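Local coordinates for protein probable ribosomal RNA small subunit methyltransferase (Thermus thermophilus, PDB 3DMH) that methylates the exocyclic N2 of a specific guanosine in 16S ribosomal RNA, using S-adenosylmethionine as the methyl donor, at residues A[287-295]-A[318-329]; A[346-357]-A[365-373]. One frame throughout, in Å; residues are numbered along the deposited sequence.

Contact 1. Residues A[287-295]-A[318-329]; sequences SDVDEALTE and VAQAFVNVAAAR. With SAM (S-adenosylmethionine), chain D.
Both NE and NH2 of R329 converge on a single carboxylate oxygen, OD2 of D290, and leave the other oxygen to H9. The NE bond (2.9 Å) reaches the anti lone pair of OD2, whereas NH2 meets the same oxygen from above the carboxylate plane; the two flat groups stand 85° apart. A bend at chi2 (-83°) turns the guanidinium from the end of the helix against the 287-295 loop. There NH1 donates to the carbonyl O of T294 at 2.7 Å, nearly in line with the C=O bond, and also to A297, while L293 lays CD1 over one guanidinium face. Near the cofactor the chemistry turns apolar: V289 CG1 sits between F322 CD1 and V325 CG2, 3.7 Å from each. The loop belongs to the Rossmann-like methyltransferase fold, and here it reads the adenine of S-adenosylmethionine. V289 N donates to N1 (2.9 Å) and D288 OD1 accepts from N6 (3.0 Å), while V318 CG1 lies 3.6 Å from N7 and the edge of the F322 ring faces N3. Donor and acceptor together match the Watson-Crick edge of adenine, consistent with recognition of that base by a loop held to the helix through R329's bonds and V289's packing.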
loop_
_atom_site.group_PDB
_atom_site.type_symbol
_atom_site.label_atom_id
_atom_site.label_comp_id
_atom_site.label_asym_id
_atom_site.label_seq_id
_atom_site.Cartn_x
_atom_site.Cartn_y
_atom_site.Cartn_z
ATOM N N SER A 287 7.868 4.835 2.105
ATOM C CA SER A 287 9.022 4.364 1.356
ATOM C C SER A 287 8.652 3.131 0.542
ATOM O O SER A 287 7.926 2.259 1.029
ATOM C CB SER A 287 10.094 3.934 2.355
ATOM O OG SER A 287 11.320 3.601 1.713
ATOM N N ASP A 288 9.183 3.065 -0.680
ATOM C CA ASP A 288 9.086 1.851 -1.494
ATOM C C ASP A 288 10.282 0.990 -1.081
ATOM O O ASP A 288 11.419 1.302 -1.430
ATOM C CB ASP A 288 9.169 2.220 -2.982
ATOM C CG ASP A 288 9.123 1.009 -3.907
ATOM O OD1 ASP A 288 8.773 -0.092 -3.431
ATOM O OD2 ASP A 288 9.418 1.183 -5.114
ATOM N N VAL A 289 10.020 -0.031 -0.271
ATOM C CA VAL A 289 11.067 -0.856 0.356
ATOM C C VAL A 289 12.051 0.113 1.052
ATOM O O VAL A 289 11.617 0.918 1.892
ATOM C CB VAL A 289 11.729 -1.898 -0.618
ATOM C CG1 VAL A 289 12.467 -2.964 0.179
ATOM C CG2 VAL A 289 10.659 -2.616 -1.438
ATOM N N ASP A 290 13.337 0.077 0.722
ATOM C CA ASP A 290 14.301 0.941 1.403
ATOM C C ASP A 290 14.629 2.226 0.658
ATOM O O ASP A 290 15.642 2.873 0.942
ATOM C CB ASP A 290 15.601 0.178 1.686
ATOM C CG ASP A 290 16.272 -0.334 0.427
ATOM O OD1 ASP A 290 15.602 -0.490 -0.624
ATOM O OD2 ASP A 290 17.490 -0.611 0.472
ATOM N N GLU A 291 13.767 2.614 -0.277
ATOM C CA GLU A 291 14.011 3.803 -1.102
ATOM C C GLU A 291 14.288 5.060 -0.279
ATOM O O GLU A 291 15.114 5.900 -0.665
ATOM C CB GLU A 291 12.805 4.001 -2.028
ATOM C CG GLU A 291 12.727 5.301 -2.769
ATOM C CD GLU A 291 11.634 6.192 -2.264
ATOM O OE1 GLU A 291 10.717 5.719 -1.539
ATOM O OE2 GLU A 291 11.699 7.384 -2.620
ATOM N N ALA A 292 13.602 5.177 0.861
ATOM C CA ALA A 292 13.717 6.381 1.704
ATOM C C ALA A 292 15.005 6.439 2.524
ATOM O O ALA A 292 15.333 7.494 3.080
ATOM C CB ALA A 292 12.525 6.481 2.641
ATOM N N LEU A 293 15.724 5.321 2.623
ATOM C CA LEU A 293 16.914 5.267 3.484
ATOM C C LEU A 293 18.124 5.823 2.766
ATOM O O LEU A 293 18.168 5.867 1.529
ATOM C CB LEU A 293 17.214 3.840 3.951
ATOM C CG LEU A 293 16.081 3.048 4.611
ATOM C CD1 LEU A 293 16.568 1.684 5.026
ATOM C CD2 LEU A 293 15.428 3.762 5.789
ATOM N N THR A 294 19.120 6.240 3.543
ATOM C CA THR A 294 20.388 6.614 2.948
ATOM C C THR A 294 21.031 5.347 2.413
ATOM O O THR A 294 20.692 4.236 2.840
ATOM C CB THR A 294 21.344 7.256 3.975
ATOM O OG1 THR A 294 21.529 6.347 5.069
ATOM C CG2 THR A 294 20.769 8.561 4.486
ATOM N N GLU A 295 21.962 5.504 1.477
ATOM C CA GLU A 295 22.736 4.382 0.970
ATOM C C GLU A 295 23.432 3.620 2.114
ATOM O O GLU A 295 23.512 2.392 2.090
ATOM C CB GLU A 295 23.783 4.917 -0.018
ATOM C CG GLU A 295 24.526 3.861 -0.812
ATOM C CD GLU A 295 25.318 4.456 -1.952
ATOM O OE1 GLU A 295 24.722 5.164 -2.800
ATOM O OE2 GLU A 295 26.548 4.227 -2.004
ATOM N N VAL A 318 7.814 -7.604 -4.485
ATOM C CA VAL A 318 8.126 -6.790 -3.300
ATOM C C VAL A 318 8.717 -7.646 -2.193
ATOM O O VAL A 318 9.712 -7.260 -1.555
ATOM C CB VAL A 318 6.891 -6.018 -2.767
ATOM C CG1 VAL A 318 7.171 -5.365 -1.408
ATOM C CG2 VAL A 318 6.423 -4.967 -3.801
ATOM N N ALA A 319 8.088 -8.805 -1.962
ATOM C CA ALA A 319 8.526 -9.704 -0.896
ATOM C C ALA A 319 9.934 -10.258 -1.164
ATOM O O ALA A 319 10.753 -10.358 -0.257
ATOM C CB ALA A 319 7.518 -10.819 -0.691
ATOM N N GLN A 320 10.228 -10.570 -2.423
ATOM C CA GLN A 320 11.580 -10.989 -2.792
ATOM C C GLN A 320 12.571 -9.845 -2.540
ATOM O O GLN A 320 13.651 -10.064 -2.000
ATOM C CB GLN A 320 11.594 -11.413 -4.259
ATOM C CG GLN A 320 12.868 -12.074 -4.716
ATOM C CD GLN A 320 12.701 -12.710 -6.096
ATOM O OE1 GLN A 320 11.587 -13.081 -6.490
ATOM N NE2 GLN A 320 13.802 -12.837 -6.830
ATOM N N ALA A 321 12.189 -8.613 -2.908
ATOM C CA ALA A 321 13.020 -7.453 -2.624
ATOM C C ALA A 321 13.282 -7.260 -1.132
ATOM O O ALA A 321 14.378 -6.841 -0.734
ATOM C CB ALA A 321 12.400 -6.193 -3.227
ATOM N N PHE A 322 12.284 -7.557 -0.298
ATOM C CA PHE A 322 12.444 -7.443 1.146
ATOM C C PHE A 322 13.609 -8.313 1.603
ATOM O O PHE A 322 14.431 -7.881 2.408
ATOM C CB PHE A 322 11.169 -7.899 1.862
ATOM C CG PHE A 322 10.099 -6.837 1.990
ATOM C CD1 PHE A 322 10.141 -5.634 1.275
ATOM C CD2 PHE A 322 9.016 -7.071 2.843
ATOM C CE1 PHE A 322 9.127 -4.699 1.454
ATOM C CE2 PHE A 322 8.013 -6.155 3.012
ATOM C CZ PHE A 322 8.065 -4.953 2.317
ATOM N N VAL A 323 13.672 -9.544 1.082
ATOM C CA VAL A 323 14.749 -10.461 1.475
ATOM C C VAL A 323 16.098 -9.930 1.005
ATOM O O VAL A 323 17.041 -9.919 1.777
ATOM C CB VAL A 323 14.516 -11.846 0.895
ATOM C CG1 VAL A 323 15.705 -12.794 1.207
ATOM C CG2 VAL A 323 13.254 -12.407 1.474
ATOM N N ASN A 324 16.167 -9.478 -0.250
ATOM C CA ASN A 324 17.442 -8.971 -0.794
ATOM C C ASN A 324 17.884 -7.747 -0.007
ATOM O O ASN A 324 19.065 -7.598 0.329
ATOM C CB ASN A 324 17.321 -8.611 -2.280
ATOM C CG ASN A 324 16.938 -9.799 -3.148
ATOM O OD1 ASN A 324 17.116 -10.956 -2.764
ATOM N ND2 ASN A 324 16.402 -9.514 -4.331
ATOM N N VAL A 325 16.924 -6.870 0.299
ATOM C CA VAL A 325 17.244 -5.670 1.060
ATOM C C VAL A 325 17.690 -6.015 2.492
ATOM O O VAL A 325 18.657 -5.456 2.987
ATOM C CB VAL A 325 16.076 -4.654 1.000
ATOM C CG1 VAL A 325 16.244 -3.545 2.041
ATOM C CG2 VAL A 325 15.992 -4.062 -0.398
ATOM N N ALA A 326 17.014 -6.968 3.139
ATOM C CA ALA A 326 17.379 -7.367 4.486
ATOM C C ALA A 326 18.835 -7.821 4.548
ATOM O O ALA A 326 19.589 -7.426 5.451
ATOM C CB ALA A 326 16.463 -8.473 4.968
ATOM N N ALA A 327 19.233 -8.657 3.597
ATOM C CA ALA A 327 20.616 -9.137 3.547
ATOM C C ALA A 327 21.604 -7.980 3.390
ATOM O O ALA A 327 22.668 -7.955 4.032
ATOM C CB ALA A 327 20.773 -10.129 2.407
ATOM N N ALA A 328 21.245 -7.027 2.535
ATOM C CA ALA A 328 22.110 -5.904 2.210
ATOM C C ALA A 328 22.193 -4.850 3.314
ATOM O O ALA A 328 23.208 -4.155 3.435
ATOM C CB ALA A 328 21.670 -5.262 0.883
ATOM N N ARG A 329 21.148 -4.750 4.129
ATOM C CA ARG A 329 21.040 -3.684 5.121
ATOM C C ARG A 329 21.500 -4.121 6.502
ATOM O O ARG A 329 21.602 -3.284 7.397
ATOM C CB ARG A 329 19.599 -3.176 5.217
ATOM C CG ARG A 329 19.055 -2.417 3.990
ATOM C CD ARG A 329 19.506 -0.985 4.057
ATOM N NE ARG A 329 19.094 -0.191 2.898
ATOM C CZ ARG A 329 19.584 1.014 2.618
ATOM N NH1 ARG A 329 20.510 1.581 3.404
ATOM N NH2 ARG A 329 19.158 1.667 1.543
HETATM N N SAM D . 4.113 -5.363 9.490
HETATM C CA SAM D . 2.614 -5.245 9.488
HETATM C C SAM D . 2.033 -6.358 10.333
HETATM O O SAM D . 2.813 -7.267 10.650
HETATM O OXT SAM D . 0.828 -6.338 10.636
HETATM C CB SAM D . 2.048 -5.362 8.071
HETATM C CG SAM D . 2.359 -6.668 7.335
HETATM S SD SAM D . 1.528 -6.733 5.715
HETATM C CE SAM D . 1.482 -8.522 5.402
HETATM C "C5'" SAM D . 2.780 -6.224 4.501
HETATM C "C4'" SAM D . 2.982 -4.718 4.475
HETATM O "O4'" SAM D . 3.902 -4.487 3.411
HETATM C "C3'" SAM D . 1.715 -3.898 4.193
HETATM O "O3'" SAM D . 1.492 -2.913 5.194
HETATM C "C2'" SAM D . 1.990 -3.291 2.814
HETATM O "O2'" SAM D . 1.369 -2.046 2.564
HETATM C "C1'" SAM D . 3.516 -3.242 2.863
HETATM N N9 SAM D . 4.091 -3.068 1.543
HETATM C C8 SAM D . 3.616 -3.518 0.313
HETATM N N7 SAM D . 4.489 -3.155 -0.658
HETATM C C5 SAM D . 5.513 -2.456 -0.053
HETATM C C6 SAM D . 6.655 -1.808 -0.536
HETATM N N6 SAM D . 6.930 -1.765 -1.847
HETATM N N1 SAM D . 7.482 -1.196 0.377
HETATM C C2 SAM D . 7.203 -1.200 1.725
HETATM N N3 SAM D . 6.046 -1.785 2.228
HETATM C C4 SAM D . 5.246 -2.406 1.332
#

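Contact 2. Residues A[346-357]-A[365-373]; sequences YEPLLEEKFGAF and YKVLFAEKR. With GMP (guanosine), chain E.
Charge pairing joins the two segments at one end, where K366 NZ meets E347 OE2 at 2.7 Å on the syn lone pair of the carboxylate. The lysine extends fully beyond CG and the glutamate bends at chi2 (85°), which brings the two groups together from opposite directions. The ammonium also donates to the carbonyl oxygens of P342 and L344; these three oxygens surround it, and it fastens the strand to the first turn of the helix and to the loop before it.

Apolar packing fills the middle. L368 puts CD1 against Y346 CB (3.6 Å), lies alongside F357 with CD2 near its CD1, and offers CB to L350 CD2, which also leans on A370. Further along, A370 CB sits over one face of the F354 ring in a CH-pi contact, 3.7 Å from the centroid and 21° off the normal.

Helix 346-354 and strand 366-371 run almost parallel, their axes 6° apart and 9.2 Å from each other at closest approach. This is the late part of the Rossmann-like methyltransferase fold: the helix lies on the sheet, and strand 366-371 is inserted antiparallel between strands 334-340 and 358-362, a hallmark of class I enzymes. G355, with positive phi, ends the helix and starts the turn toward strand 358-362.

Backbone and water contacts act at the other end. F357 CA approaches F369 O at 3.2 Å in a CA-H...O contact. One water links F354 O to R373 N, and a second accepts from E371 N while giving a weak bond to A356 O.

Ligand contact comes at the start of 365-373: the edge of the Y365 ring faces the bound guanosine, and Y365 OH lies 3.2 Å from O4' of its ribose.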
loop_
_atom_site.group_PDB
_atom_site.type_symbol
_atom_site.label_atom_id
_atom_site.label_comp_id
_atom_site.label_asym_id
_atom_site.label_seq_id
_atom_site.Cartn_x
_atom_site.Cartn_y
_atom_site.Cartn_z
ATOM N N TYR A 346 10.359 -19.374 0.510
ATOM C CA TYR A 346 11.372 -18.405 0.974
ATOM C C TYR A 346 12.725 -19.039 1.261
ATOM O O TYR A 346 13.752 -18.374 1.184
ATOM C CB TYR A 346 10.888 -17.670 2.220
ATOM C CG TYR A 346 9.894 -16.582 1.921
ATOM C CD1 TYR A 346 10.314 -15.346 1.442
ATOM C CD2 TYR A 346 8.535 -16.785 2.128
ATOM C CE1 TYR A 346 9.387 -14.348 1.164
ATOM C CE2 TYR A 346 7.600 -15.795 1.845
ATOM C CZ TYR A 346 8.037 -14.579 1.372
ATOM O OH TYR A 346 7.095 -13.598 1.110
ATOM N N GLU A 347 12.715 -20.324 1.591
ATOM C CA GLU A 347 13.928 -21.035 1.982
ATOM C C GLU A 347 15.070 -20.855 0.981
ATOM O O GLU A 347 16.155 -20.435 1.384
ATOM C CB GLU A 347 13.635 -22.519 2.219
ATOM C CG GLU A 347 12.806 -22.780 3.462
ATOM C CD GLU A 347 11.309 -22.665 3.239
ATOM O OE1 GLU A 347 10.865 -22.350 2.113
ATOM O OE2 GLU A 347 10.572 -22.911 4.211
ATOM N N PRO A 348 14.832 -21.166 -0.314
ATOM C CA PRO A 348 15.934 -20.965 -1.268
ATOM C C PRO A 348 16.435 -19.524 -1.359
ATOM O O PRO A 348 17.635 -19.315 -1.572
ATOM C CB PRO A 348 15.348 -21.424 -2.612
ATOM C CG PRO A 348 13.879 -21.490 -2.414
ATOM C CD PRO A 348 13.651 -21.765 -0.965
ATOM N N LEU A 349 15.540 -18.548 -1.198
ATOM C CA LEU A 349 15.921 -17.129 -1.232
ATOM C C LEU A 349 16.844 -16.753 -0.077
ATOM O O LEU A 349 17.843 -16.044 -0.272
ATOM C CB LEU A 349 14.691 -16.202 -1.203
ATOM C CG LEU A 349 13.597 -16.306 -2.265
ATOM C CD1 LEU A 349 12.548 -15.213 -2.022
ATOM C CD2 LEU A 349 14.156 -16.198 -3.676
ATOM N N LEU A 350 16.520 -17.229 1.128
ATOM C CA LEU A 350 17.355 -16.938 2.290
ATOM C C LEU A 350 18.713 -17.638 2.193
ATOM O O LEU A 350 19.734 -17.060 2.548
ATOM C CB LEU A 350 16.623 -17.275 3.604
ATOM C CG LEU A 350 15.753 -16.137 4.181
ATOM C CD1 LEU A 350 14.421 -15.974 3.436
ATOM C CD2 LEU A 350 15.480 -16.412 5.675
ATOM N N GLU A 351 18.711 -18.869 1.685
ATOM C CA GLU A 351 19.945 -19.611 1.460
ATOM C C GLU A 351 20.864 -18.881 0.479
ATOM O O GLU A 351 22.074 -18.776 0.709
ATOM C CB GLU A 351 19.619 -21.008 0.942
ATOM C CG GLU A 351 20.668 -22.029 1.258
ATOM C CD GLU A 351 20.049 -23.366 1.567
ATOM O OE1 GLU A 351 19.830 -23.649 2.766
ATOM O OE2 GLU A 351 19.760 -24.124 0.614
ATOM N N GLU A 352 20.289 -18.369 -0.605
ATOM C CA GLU A 352 21.064 -17.649 -1.609
ATOM C C GLU A 352 21.639 -16.343 -1.053
ATOM O O GLU A 352 22.786 -15.996 -1.332
ATOM C CB GLU A 352 20.205 -17.371 -2.841
ATOM C CG GLU A 352 20.937 -16.648 -3.968
ATOM C CD GLU A 352 20.011 -15.848 -4.857
ATOM O OE1 GLU A 352 18.786 -15.800 -4.588
ATOM O OE2 GLU A 352 20.514 -15.248 -5.831
ATOM N N LYS A 353 20.848 -15.626 -0.257
ATOM C CA LYS A 353 21.252 -14.290 0.184
ATOM C C LYS A 353 22.060 -14.235 1.486
ATOM O O LYS A 353 22.847 -13.300 1.682
ATOM C CB LYS A 353 20.046 -13.351 0.258
ATOM C CG LYS A 353 19.352 -13.097 -1.081
ATOM C CD LYS A 353 20.228 -12.285 -2.040
ATOM C CE LYS A 353 19.715 -12.404 -3.473
ATOM N NZ LYS A 353 20.433 -11.483 -4.386
ATOM N N PHE A 354 21.855 -15.220 2.363
ATOM C CA PHE A 354 22.515 -15.269 3.668
ATOM C C PHE A 354 23.507 -16.429 3.782
ATOM O O PHE A 354 24.427 -16.388 4.604
ATOM C CB PHE A 354 21.480 -15.366 4.796
ATOM C CG PHE A 354 20.707 -14.095 5.029
ATOM C CD1 PHE A 354 21.188 -13.123 5.903
ATOM C CD2 PHE A 354 19.492 -13.883 4.385
ATOM C CE1 PHE A 354 20.470 -11.943 6.133
ATOM C CE2 PHE A 354 18.763 -12.718 4.610
ATOM C CZ PHE A 354 19.258 -11.745 5.491
ATOM N N GLY A 355 23.304 -17.464 2.965
ATOM C CA GLY A 355 24.146 -18.654 2.978
ATOM C C GLY A 355 23.571 -19.802 3.793
ATOM O O GLY A 355 23.943 -20.965 3.592
ATOM N N ALA A 356 22.673 -19.470 4.722
ATOM C CA ALA A 356 22.019 -20.440 5.596
ATOM C C ALA A 356 20.771 -19.815 6.206
ATOM O O ALA A 356 20.607 -18.594 6.172
ATOM C CB ALA A 356 22.969 -20.900 6.706
ATOM N N PHE A 357 19.894 -20.652 6.753
ATOM C CA PHE A 357 18.702 -20.174 7.457
ATOM C C PHE A 357 18.251 -21.213 8.481
ATOM O O PHE A 357 18.679 -22.369 8.438
ATOM C CB PHE A 357 17.558 -19.871 6.466
ATOM C CG PHE A 357 16.933 -21.105 5.888
ATOM C CD1 PHE A 357 15.781 -21.657 6.458
ATOM C CD2 PHE A 357 17.524 -21.753 4.803
ATOM C CE1 PHE A 357 15.219 -22.824 5.945
ATOM C CE2 PHE A 357 16.968 -22.921 4.278
ATOM C CZ PHE A 357 15.815 -23.464 4.856
ATOM N N TYR A 365 1.676 -20.603 10.420
ATOM C CA TYR A 365 2.670 -19.860 9.646
ATOM C C TYR A 365 4.056 -20.390 9.964
ATOM O O TYR A 365 4.246 -21.152 10.924
ATOM C CB TYR A 365 2.623 -18.360 9.967
ATOM C CG TYR A 365 1.235 -17.803 9.881
ATOM C CD1 TYR A 365 0.739 -17.292 8.679
ATOM C CD2 TYR A 365 0.399 -17.823 10.993
ATOM C CE1 TYR A 365 -0.567 -16.813 8.603
ATOM C CE2 TYR A 365 -0.885 -17.344 10.927
ATOM C CZ TYR A 365 -1.364 -16.846 9.739
ATOM O OH TYR A 365 -2.642 -16.363 9.708
ATOM N N LYS A 366 5.022 -20.016 9.140
ATOM C CA LYS A 366 6.416 -20.303 9.449
ATOM C C LYS A 366 7.224 -19.038 9.685
ATOM O O LYS A 366 7.030 -18.024 9.009
ATOM C CB LYS A 366 7.073 -21.200 8.386
ATOM C CG LYS A 366 7.267 -20.581 7.042
ATOM C CD LYS A 366 7.880 -21.585 6.094
ATOM C CE LYS A 366 7.911 -21.018 4.686
ATOM N NZ LYS A 366 8.038 -22.106 3.674
ATOM N N VAL A 367 8.102 -19.117 10.678
ATOM C CA VAL A 367 9.051 -18.054 10.958
ATOM C C VAL A 367 10.429 -18.554 10.572
ATOM O O VAL A 367 10.937 -19.553 11.121
ATOM C CB VAL A 367 9.026 -17.610 12.437
ATOM C CG1 VAL A 367 10.024 -16.483 12.668
ATOM C CG2 VAL A 367 7.614 -17.175 12.849
ATOM N N LEU A 368 11.014 -17.870 9.595
ATOM C CA LEU A 368 12.372 -18.158 9.166
ATOM C C LEU A 368 13.332 -17.136 9.754
ATOM O O LEU A 368 12.948 -15.993 10.037
ATOM C CB LEU A 368 12.465 -18.178 7.638
ATOM C CG LEU A 368 11.565 -19.205 6.931
ATOM C CD1 LEU A 368 11.722 -19.098 5.424
ATOM C CD2 LEU A 368 11.830 -20.631 7.388
ATOM N N PHE A 369 14.581 -17.568 9.922
ATOM C CA PHE A 369 15.615 -16.765 10.559
ATOM C C PHE A 369 16.900 -16.893 9.763
ATOM O O PHE A 369 17.201 -17.957 9.218
ATOM C CB PHE A 369 15.828 -17.274 11.997
ATOM C CG PHE A 369 17.040 -16.690 12.699
ATOM C CD1 PHE A 369 16.935 -15.524 13.448
ATOM C CD2 PHE A 369 18.279 -17.337 12.632
ATOM C CE1 PHE A 369 18.053 -14.984 14.105
ATOM C CE2 PHE A 369 19.407 -16.812 13.293
ATOM C CZ PHE A 369 19.292 -15.634 14.030
ATOM N N ALA A 370 17.653 -15.800 9.691
ATOM C CA ALA A 370 18.994 -15.840 9.117
ATOM C C ALA A 370 19.900 -14.843 9.817
ATOM O O ALA A 370 19.447 -13.818 10.337
ATOM C CB ALA A 370 18.945 -15.568 7.628
ATOM N N GLU A 371 21.193 -15.153 9.824
ATOM C CA GLU A 371 22.190 -14.274 10.408
ATOM C C GLU A 371 23.150 -13.810 9.322
ATOM O O GLU A 371 23.621 -14.626 8.518
ATOM C CB GLU A 371 22.965 -14.993 11.524
ATOM C CG GLU A 371 23.954 -14.086 12.260
ATOM C CD GLU A 371 24.748 -14.798 13.338
ATOM O OE1 GLU A 371 24.170 -15.642 14.056
ATOM O OE2 GLU A 371 25.957 -14.502 13.471
ATOM N N LYS A 372 23.437 -12.511 9.310
ATOM C CA LYS A 372 24.411 -11.938 8.383
ATOM C C LYS A 372 25.820 -12.389 8.757
ATOM O O LYS A 372 26.271 -12.167 9.882
ATOM C CB LYS A 372 24.327 -10.410 8.397
ATOM C CG LYS A 372 25.254 -9.699 7.408
ATOM C CD LYS A 372 24.751 -9.768 5.973
ATOM C CE LYS A 372 25.638 -8.940 5.060
ATOM N NZ LYS A 372 25.208 -8.985 3.635
ATOM N N ARG A 373 26.500 -13.025 7.807
ATOM C CA ARG A 373 27.888 -13.475 8.003
ATOM C C ARG A 373 28.885 -12.367 7.691
ATOM O O ARG A 373 28.587 -11.179 7.841
ATOM C CB ARG A 373 28.190 -14.707 7.141
HETATM C "C4'" GMP E . -4.855 -16.977 6.971
HETATM O "O4'" GMP E . -3.502 -16.601 6.684
HETATM C "C3'" GMP E . -5.729 -16.197 6.003
HETATM O "O3'" GMP E . -6.208 -15.037 6.696
HETATM C "C2'" GMP E . -4.771 -15.774 4.905
HETATM O "O2'" GMP E . -5.180 -14.551 4.292
HETATM C "C1'" GMP E . -3.471 -15.593 5.669
HETATM N N9 GMP E . -2.231 -15.794 4.891
HETATM C C8 GMP E . -2.021 -16.611 3.846
HETATM N N7 GMP E . -0.737 -16.537 3.410
HETATM C C5 GMP E . -0.089 -15.663 4.212
HETATM C C6 GMP E . 1.285 -15.105 4.323
HETATM O O6 GMP E . 2.188 -15.463 3.538
HETATM N N1 GMP E . 1.517 -14.206 5.296
HETATM C C2 GMP E . 0.562 -13.796 6.167
HETATM N N2 GMP E . 0.841 -12.886 7.131
HETATM N N3 GMP E . -0.717 -14.265 6.124
HETATM C C4 GMP E . -1.080 -15.179 5.190
HETATM O O HOH W 1 25.196 -13.564 5.489
HETATM O O HOH W 2 21.809 -17.735 8.480
#

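Overall arrangement
A single Rossmann-like domain illustrates how contact chemistry follows position. Contact 1 is largely buried and joins a cofactor loop to helix 317-329; contact 2 is partly buried and lays helix 346-354 on strand 366-371 farther from the centre of the chain. Their centres are 15 Å apart. The two helices pack together (A327 on F354, N324 on K353, A319 on Y346), and K372, just past the strand, adds a probable hydrogen bond from NZ to A327 O (2.8 Å). An arginine serving carboxylate and backbone oxygens secures contact 1; in contact 2, a lysine-glutamate pair and bridging waters flank apolar packing. Contact 1 serves the methyl donor, and contact 2 borders the guanosine site through Y365.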